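Local coordinates for protein inositol monophosphatase (Zymomonas mobilis, PDB 4N81) that probably hydrolyses phosphate monoesters such as inositol monophosphate, as a magnesium-dependent member of the inositol monophosphatase superfamily, at residues 41-46 and 86-91; 22-27 and 99-104. One frame throughout, in Å; residues are numbered along the deposited sequence.

In the fold
The two contacts are neighbours, with centres about 7 Å apart, on the same side of the chain's centre. Along the chain the order is 22-27, 41-46, 86-91, 99-104, so interaction 2 brackets interaction 1. Helices 7-24 and 42-61, consecutive in sequence, supply one segment each, the end of the first and the start of the second. The other two segments include parts of antiparallel neighbours in one mixed sheet, the end of strand 81-86 and the beginning of strand 102-109. Asp89 N bonds to Gly102 O, and Thr103 OG1 to Pro87 O. Together the contacts pack the helix pair behind the segment that carries the predicted magnesium ligands Asp86, Ile88 and Asp89.

Interaction 1 of 2, residues 41-46 and 86-91; sequences SPVTKA and DPIDGT. With SO4 (sulfate ion), chain B.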
ATOM      1  N   SER A  41     -20.937  -7.435   4.318  1.00 21.23           N
ATOM      2  CA  SER A  41     -19.470  -7.248   4.258  1.00 24.00           C
ATOM      3  C   SER A  41     -18.791  -7.156   5.647  1.00 25.42           C
ATOM      4  O   SER A  41     -19.324  -6.542   6.579  1.00 26.65           O
ATOM      5  CB  SER A  41     -19.095  -6.015   3.424  1.00 27.77           C
ATOM      6  OG  SER A  41     -19.416  -4.850   4.155  1.00 34.14           O
ATOM      7  N   PRO A  42     -17.593  -7.763   5.779  1.00 24.42           N
ATOM      8  CA  PRO A  42     -16.810  -7.650   7.025  1.00 20.99           C
ATOM      9  C   PRO A  42     -16.464  -6.205   7.399  1.00 17.75           C
ATOM     10  O   PRO A  42     -16.431  -5.878   8.607  1.00 19.59           O
ATOM     11  CB  PRO A  42     -15.505  -8.408   6.700  1.00 23.25           C
ATOM     12  CG  PRO A  42     -15.875  -9.361   5.600  1.00 28.62           C
ATOM     13  CD  PRO A  42     -16.952  -8.647   4.781  1.00 24.90           C
ATOM     14  N   VAL A  43     -16.217  -5.344   6.403  1.00 16.31           N
ATOM     15  CA  VAL A  43     -15.812  -3.965   6.722  1.00 15.39           C
ATOM     16  C   VAL A  43     -16.955  -3.225   7.437  1.00 17.45           C
ATOM     17  O   VAL A  43     -16.748  -2.449   8.379  1.00 17.45           O
ATOM     18  CB  VAL A  43     -15.341  -3.194   5.445  1.00 16.50           C
ATOM     19  CG1 VAL A  43     -16.545  -2.853   4.520  1.00 19.67           C
ATOM     20  CG2 VAL A  43     -14.544  -1.917   5.842  1.00 17.81           C
ATOM     21  N   THR A  44     -18.181  -3.486   7.011  1.00 18.08           N
ATOM     22  CA  THR A  44     -19.320  -2.847   7.623  1.00 20.13           C
ATOM     23  C   THR A  44     -19.526  -3.346   9.052  1.00 22.14           C
ATOM     24  O   THR A  44     -19.789  -2.538   9.979  1.00 22.57           O
ATOM     25  CB  THR A  44     -20.601  -3.109   6.754  1.00 23.65           C
ATOM     26  OG1 THR A  44     -20.415  -2.456   5.483  1.00 24.42           O
ATOM     27  CG2 THR A  44     -21.803  -2.551   7.438  1.00 23.17           C
ATOM     28  N   LYS A  45     -19.355  -4.659   9.266  1.00 21.46           N
ATOM     29  CA  LYS A  45     -19.474  -5.165  10.627  1.00 24.65           C
ATOM     30  C   LYS A  45     -18.407  -4.574  11.550  1.00 21.25           C
ATOM     31  O   LYS A  45     -18.703  -4.179  12.676  1.00 20.56           O
ATOM     32  CB  LYS A  45     -19.310  -6.701  10.669  1.00 30.71           C
ATOM     33  CG  LYS A  45     -20.407  -7.505   9.996  1.00 33.79           C
ATOM     34  CD  LYS A  45     -20.371  -8.959  10.459  1.00 35.58           C
ATOM     35  CE  LYS A  45     -21.412  -9.823   9.710  1.00 44.23           C
ATOM     36  NZ  LYS A  45     -20.985  -9.890   8.256  1.00 46.72           N
ATOM     37  N   ALA A  46     -17.178  -4.466  11.033  1.00 19.16           N
ATOM     38  CA  ALA A  46     -16.044  -3.989  11.805  1.00 19.56           C
ATOM     39  C   ALA A  46     -16.237  -2.516  12.157  1.00 19.83           C
ATOM     40  O   ALA A  46     -16.054  -2.109  13.293  1.00 18.82           O
ATOM     41  CB  ALA A  46     -14.743  -4.152  10.968  1.00 15.60           C
ATOM     42  N   ASP A  86     -13.110   7.744  13.008  1.00 14.86           N
ATOM     43  CA  ASP A  86     -13.231   6.981  11.785  1.00 14.19           C
ATOM     44  C   ASP A  86     -12.655   5.580  12.061  1.00 15.59           C
ATOM     45  O   ASP A  86     -11.420   5.413  12.049  1.00 16.66           O
ATOM     46  CB  ASP A  86     -12.470   7.649  10.627  1.00 14.45           C
ATOM     47  CG  ASP A  86     -12.900   7.083   9.257  1.00 17.67           C
ATOM     48  OD1 ASP A  86     -13.861   6.279   9.243  1.00 19.90           O
ATOM     49  OD2 ASP A  86     -12.303   7.452   8.217  1.00 17.71           O
ATOM     50  N   PRO A  87     -13.513   4.581  12.358  1.00 14.61           N
ATOM     51  CA  PRO A  87     -12.931   3.279  12.759  1.00 14.53           C
ATOM     52  C   PRO A  87     -11.985   2.679  11.712  1.00 16.60           C
ATOM     53  O   PRO A  87     -10.961   2.103  12.057  1.00 14.64           O
ATOM     54  CB  PRO A  87     -14.182   2.372  12.841  1.00 15.36           C
ATOM     55  CG  PRO A  87     -15.301   3.367  13.309  1.00 16.78           C
ATOM     56  CD  PRO A  87     -14.987   4.647  12.555  1.00 17.08           C
ATOM     57  N   ILE A  88     -12.326   2.858  10.439  1.00 13.49           N
ATOM     58  CA  ILE A  88     -11.512   2.337   9.334  1.00 12.14           C
ATOM     59  C   ILE A  88     -11.393   3.423   8.254  1.00 14.06           C
ATOM     60  O   ILE A  88     -12.224   3.534   7.362  1.00 16.41           O
ATOM     61  CB  ILE A  88     -12.108   1.038   8.739  1.00 12.32           C
ATOM     62  CG1 ILE A  88     -12.227  -0.046   9.846  1.00 14.13           C
ATOM     63  CG2 ILE A  88     -11.242   0.511   7.554  1.00 12.89           C
ATOM     64  CD1 ILE A  88     -13.021  -1.294   9.411  1.00 13.87           C
ATOM     65  N   ASP A  89     -10.336   4.218   8.338  1.00 12.72           N
ATOM     66  CA  ASP A  89     -10.027   5.120   7.245  1.00 10.58           C
ATOM     67  C   ASP A  89      -9.214   4.308   6.243  1.00 11.22           C
ATOM     68  O   ASP A  89      -8.225   3.684   6.621  1.00 12.34           O
ATOM     69  CB  ASP A  89      -9.207   6.304   7.750  1.00 10.39           C
ATOM     70  CG  ASP A  89      -8.922   7.287   6.635  1.00 11.53           C
ATOM     71  OD1 ASP A  89      -7.734   7.404   6.243  1.00  9.94           O
ATOM     72  OD2 ASP A  89      -9.892   7.894   6.137  1.00 11.77           O
ATOM     73  N   GLY A  90      -9.606   4.347   4.965  1.00 12.51           N
ATOM     74  CA  GLY A  90      -9.056   3.448   3.963  1.00 11.38           C
ATOM     75  C   GLY A  90      -9.952   2.222   3.846  1.00 10.56           C
ATOM     76  O   GLY A  90      -9.458   1.076   3.773  1.00 11.93           O
ATOM     77  N   THR A  91     -11.264   2.472   3.808  1.00 10.52           N
ATOM     78  CA  THR A  91     -12.227   1.389   3.717  1.00 11.17           C
ATOM     79  C   THR A  91     -11.931   0.525   2.452  1.00 15.88           C
ATOM     80  O   THR A  91     -11.949  -0.698   2.490  1.00 11.59           O
ATOM     81  CB  THR A  91     -13.651   2.034   3.399  1.00 18.23           C
ATOM     82  OG1 THR A  91     -14.020   2.907   4.469  1.00 26.96           O
ATOM     83  CG2 THR A  91     -14.696   0.945   3.304  1.00 18.42           C
TER
HETATM   84  S   SO4 B 301     -13.040   6.062   4.056  1.00 38.20           S
HETATM   85  O1  SO4 B 301     -14.230   5.158   4.138  1.00 44.03           O
HETATM   86  O2  SO4 B 301     -13.422   7.245   3.235  1.00 43.43           O
HETATM   87  O3  SO4 B 301     -12.727   6.590   5.376  1.00 20.51           O
HETATM   88  O4  SO4 B 301     -11.853   5.365   3.416  1.00 26.91           O
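The first turn of helix 42-61 faces the bend where strand 81-86 gives way, with a corner at Pro87, to the short strand 88-89 and helix 91-95; the backbones come closest at Val43 and Thr91, whose CA atoms are 7.1 Å apart. Ser41 caps the helix, its OG accepting a weak bond from Thr44 N. The contact itself is made by methyl groups. Ile88, with CG1 anti to its carbonyl carbon (chi1 -58°), sends CD1 onto this turn, where it rests 3.7 Å from Ala46 CB and 3.9 Å from Val43 CG2. The same Val43 methyl meets Thr91 CG2 at 3.8 Å, the two side chains crossing at about a right angle. Behind this layer, Gly90 N and Thr91 N both donate to sulfate O4, at 2.9 and 3.0 Å, the latter bond being straighter (162° against 144°). Residues 86-91 are the family's DPxDGT motif: Asp86, Asp89 and, presumably by its carbonyl O, Ile88 are predicted magnesium ligands. The sulfate, probably from the crystallisation liquor, lies beside both carboxylates, consistent with a substrate phosphate position. Apolar methyls thus back the motif, and Gly90, N-cap of helix 91-95, opens a helix end that would probably favour an anion.

Interaction 2 of 2, residues 22-27 and 99-104; sequences DIIRPF and ASFGTL
Ile24, near the end of helix 7-24, reaches with two branches toward the start of strand 102-109, a helix-on-sheet contact within the inositol monophosphatase fold. One branch, CG2, is anti to the backbone N and comes obliquely to the Phe101 ring, 3.9 Å from CE1 and 4.1 Å from CZ; the two side chains run past each other in opposite directions. The Phe101 ring leaves its backbone with CG between N and the carbonyl carbon (chi1 71°), and the ring also meets Phe94 edge-to-face. The other branch ends in CD1, which lies 3.4 Å from Thr103 OG1, the side chains of Ile24 and Thr103 crossing at a slant. This hydroxyl is hydrogen-bonded to Pro87 O, so the methyl packs against an oxygen that already has a polar partner. All three touching residues are buried, and Ile24 also touches the Ile88 side chain, consistent with a place behind the predicted metal site. In the 3-10 segment 25-27, Phe27 N bonds to Ile24 O at 2.9 Å. Arg25, in the same segment, reaches back to Asp22 of the helix in a salt bridge: Arg25 NH2 donates at 3.1 Å to the anti lone pair of Asp22 OD2, which lies within 1° of the guanidinium plane.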
ATOM      1  N   ASP A  22      -9.288  -4.185  18.667  1.00 20.08           N
ATOM      2  CA  ASP A  22      -9.672  -5.563  18.981  1.00 19.00           C
ATOM      3  C   ASP A  22     -10.955  -5.939  18.281  1.00 23.15           C
ATOM      4  O   ASP A  22     -11.187  -7.115  18.003  1.00 20.97           O
ATOM      5  CB  ASP A  22      -9.852  -5.784  20.485  1.00 21.26           C
ATOM      6  CG  ASP A  22      -8.537  -5.641  21.245  1.00 29.78           C
ATOM      7  OD1 ASP A  22      -8.562  -5.371  22.468  1.00 32.77           O
ATOM      8  OD2 ASP A  22      -7.480  -5.795  20.596  1.00 30.39           O
ATOM      9  N   ILE A  23     -11.821  -4.964  18.029  1.00 18.95           N
ATOM     10  CA  ILE A  23     -13.037  -5.333  17.288  1.00 19.06           C
ATOM     11  C   ILE A  23     -12.793  -5.569  15.785  1.00 18.87           C
ATOM     12  O   ILE A  23     -13.350  -6.488  15.178  1.00 17.96           O
ATOM     13  CB  ILE A  23     -14.080  -4.241  17.480  1.00 23.95           C
ATOM     14  CG1 ILE A  23     -14.617  -4.321  18.903  1.00 25.18           C
ATOM     15  CG2 ILE A  23     -15.187  -4.335  16.428  1.00 23.83           C
ATOM     16  CD1 ILE A  23     -15.258  -3.017  19.378  1.00 26.73           C
ATOM     17  N   ILE A  24     -11.956  -4.716  15.201  1.00 16.78           N
ATOM     18  CA  ILE A  24     -11.692  -4.707  13.751  1.00 15.70           C
ATOM     19  C   ILE A  24     -10.812  -5.873  13.299  1.00 15.36           C
ATOM     20  O   ILE A  24     -11.076  -6.492  12.277  1.00 15.08           O
ATOM     21  CB  ILE A  24     -10.998  -3.382  13.342  1.00 17.36           C
ATOM     22  CG1 ILE A  24     -11.966  -2.189  13.519  1.00 17.95           C
ATOM     23  CG2 ILE A  24     -10.440  -3.465  11.887  1.00 16.54           C
ATOM     24  CD1 ILE A  24     -11.238  -0.753  13.448  1.00 18.04           C
ATOM     25  N   ARG A  25      -9.814  -6.221  14.101  1.00 15.57           N
ATOM     26  CA  ARG A  25      -8.809  -7.210  13.664  1.00 18.56           C
ATOM     27  C   ARG A  25      -9.381  -8.553  13.146  1.00 18.64           C
ATOM     28  O   ARG A  25      -8.987  -9.018  12.071  1.00 16.07           O
ATOM     29  CB  ARG A  25      -7.806  -7.452  14.800  1.00 20.19           C
ATOM     30  CG  ARG A  25      -6.587  -8.295  14.462  1.00 23.71           C
ATOM     31  CD  ARG A  25      -5.635  -8.405  15.710  1.00 21.51           C
ATOM     32  NE  ARG A  25      -5.028  -7.107  16.040  1.00 23.38           N
ATOM     33  CZ  ARG A  25      -5.338  -6.392  17.127  1.00 27.83           C
ATOM     34  NH1 ARG A  25      -4.728  -5.204  17.364  1.00 19.42           N
ATOM     35  NH2 ARG A  25      -6.240  -6.865  17.983  1.00 30.40           N
ATOM     36  N   PRO A  26     -10.345  -9.159  13.868  1.00 16.66           N
ATOM     37  CA  PRO A  26     -10.851 -10.459  13.419  1.00 18.07           C
ATOM     38  C   PRO A  26     -11.449 -10.396  11.998  1.00 20.04           C
ATOM     39  O   PRO A  26     -11.639 -11.458  11.396  1.00 19.00           O
ATOM     40  CB  PRO A  26     -11.948 -10.801  14.448  1.00 22.51           C
ATOM     41  CG  PRO A  26     -11.560 -10.047  15.662  1.00 25.96           C
ATOM     42  CD  PRO A  26     -10.888  -8.789  15.191  1.00 17.60           C
ATOM     43  N   PHE A  27     -11.924  -9.223  11.557  1.00 17.18           N
ATOM     44  CA  PHE A  27     -12.576  -9.109  10.242  1.00 15.75           C
ATOM     45  C   PHE A  27     -11.591  -8.907   9.098  1.00 17.28           C
ATOM     46  O   PHE A  27     -11.973  -8.980   7.959  1.00 15.59           O
ATOM     47  CB  PHE A  27     -13.568  -7.950  10.226  1.00 15.67           C
ATOM     48  CG  PHE A  27     -14.740  -8.172  11.151  1.00 18.55           C
ATOM     49  CD1 PHE A  27     -14.798  -7.545  12.397  1.00 17.31           C
ATOM     50  CD2 PHE A  27     -15.735  -9.063  10.800  1.00 20.56           C
ATOM     51  CE1 PHE A  27     -15.862  -7.764  13.251  1.00 21.85           C
ATOM     52  CE2 PHE A  27     -16.820  -9.297  11.660  1.00 21.93           C
ATOM     53  CZ  PHE A  27     -16.872  -8.633  12.887  1.00 23.71           C
ATOM     54  N   ALA A  99      -3.147  -3.718   4.664  1.00  9.84           N
ATOM     55  CA  ALA A  99      -3.028  -3.176   6.033  1.00 10.39           C
ATOM     56  C   ALA A  99      -2.497  -1.738   5.995  1.00 10.90           C
ATOM     57  O   ALA A  99      -1.648  -1.342   6.817  1.00 12.27           O
ATOM     58  CB  ALA A  99      -2.097  -4.062   6.865  1.00 13.41           C
ATOM     59  N   SER A 100      -2.959  -0.959   5.032  1.00 12.68           N
ATOM     60  CA  SER A 100      -2.687   0.491   5.075  1.00 12.74           C
ATOM     61  C   SER A 100      -3.806   1.281   5.748  1.00 10.74           C
ATOM     62  O   SER A 100      -3.680   2.495   5.901  1.00 13.38           O
ATOM     63  CB  SER A 100      -2.519   1.024   3.644  1.00  8.84           C
ATOM     64  OG  SER A 100      -3.712   0.713   2.892  1.00 11.61           O
ATOM     65  N   PHE A 101      -4.937   0.639   6.056  1.00  9.52           N
ATOM     66  CA  PHE A 101      -6.044   1.356   6.673  1.00  9.37           C
ATOM     67  C   PHE A 101      -5.691   1.720   8.105  1.00  9.65           C
ATOM     68  O   PHE A 101      -4.798   1.109   8.678  1.00 12.89           O
ATOM     69  CB  PHE A 101      -7.351   0.534   6.664  1.00  9.84           C
ATOM     70  CG  PHE A 101      -7.320  -0.627   7.596  1.00 12.73           C
ATOM     71  CD1 PHE A 101      -7.798  -0.508   8.899  1.00 11.78           C
ATOM     72  CD2 PHE A 101      -6.807  -1.845   7.185  1.00 13.10           C
ATOM     73  CE1 PHE A 101      -7.760  -1.593   9.763  1.00 13.25           C
ATOM     74  CE2 PHE A 101      -6.729  -2.914   8.054  1.00 10.78           C
ATOM     75  CZ  PHE A 101      -7.226  -2.788   9.355  1.00 11.34           C
ATOM     76  N   GLY A 102      -6.375   2.721   8.683  1.00 10.18           N
ATOM     77  CA  GLY A 102      -6.148   3.025  10.108  1.00 10.37           C
ATOM     78  C   GLY A 102      -7.407   3.510  10.812  1.00 13.09           C
ATOM     79  O   GLY A 102      -8.327   4.065  10.190  1.00 13.76           O
ATOM     80  N   THR A 103      -7.454   3.312  12.126  1.00 11.70           N
ATOM     81  CA  THR A 103      -8.497   3.941  12.922  1.00 12.47           C
ATOM     82  C   THR A 103      -8.009   5.364  13.173  1.00 14.07           C
ATOM     83  O   THR A 103      -6.871   5.573  13.608  1.00 13.41           O
ATOM     84  CB  THR A 103      -8.627   3.204  14.251  1.00 13.38           C
ATOM     85  OG1 THR A 103      -9.092   1.866  13.998  1.00 14.93           O
ATOM     86  CG2 THR A 103      -9.624   3.950  15.211  1.00 14.39           C
ATOM     87  N   LEU A 104      -8.874   6.349  12.959  1.00 15.36           N
ATOM     88  CA  LEU A 104      -8.532   7.737  13.287  1.00 12.68           C
ATOM     89  C   LEU A 104      -9.389   8.184  14.450  1.00 14.08           C
ATOM     90  O   LEU A 104     -10.620   8.022  14.398  1.00 16.84           O
ATOM     91  CB  LEU A 104      -8.837   8.644  12.089  1.00 12.19           C
ATOM     92  CG  LEU A 104      -8.182   8.259  10.759  1.00 11.22           C
ATOM     93  CD1 LEU A 104      -8.463   9.303   9.655  1.00 10.93           C
ATOM     94  CD2 LEU A 104      -6.660   8.171  10.996  1.00 11.02           C
TER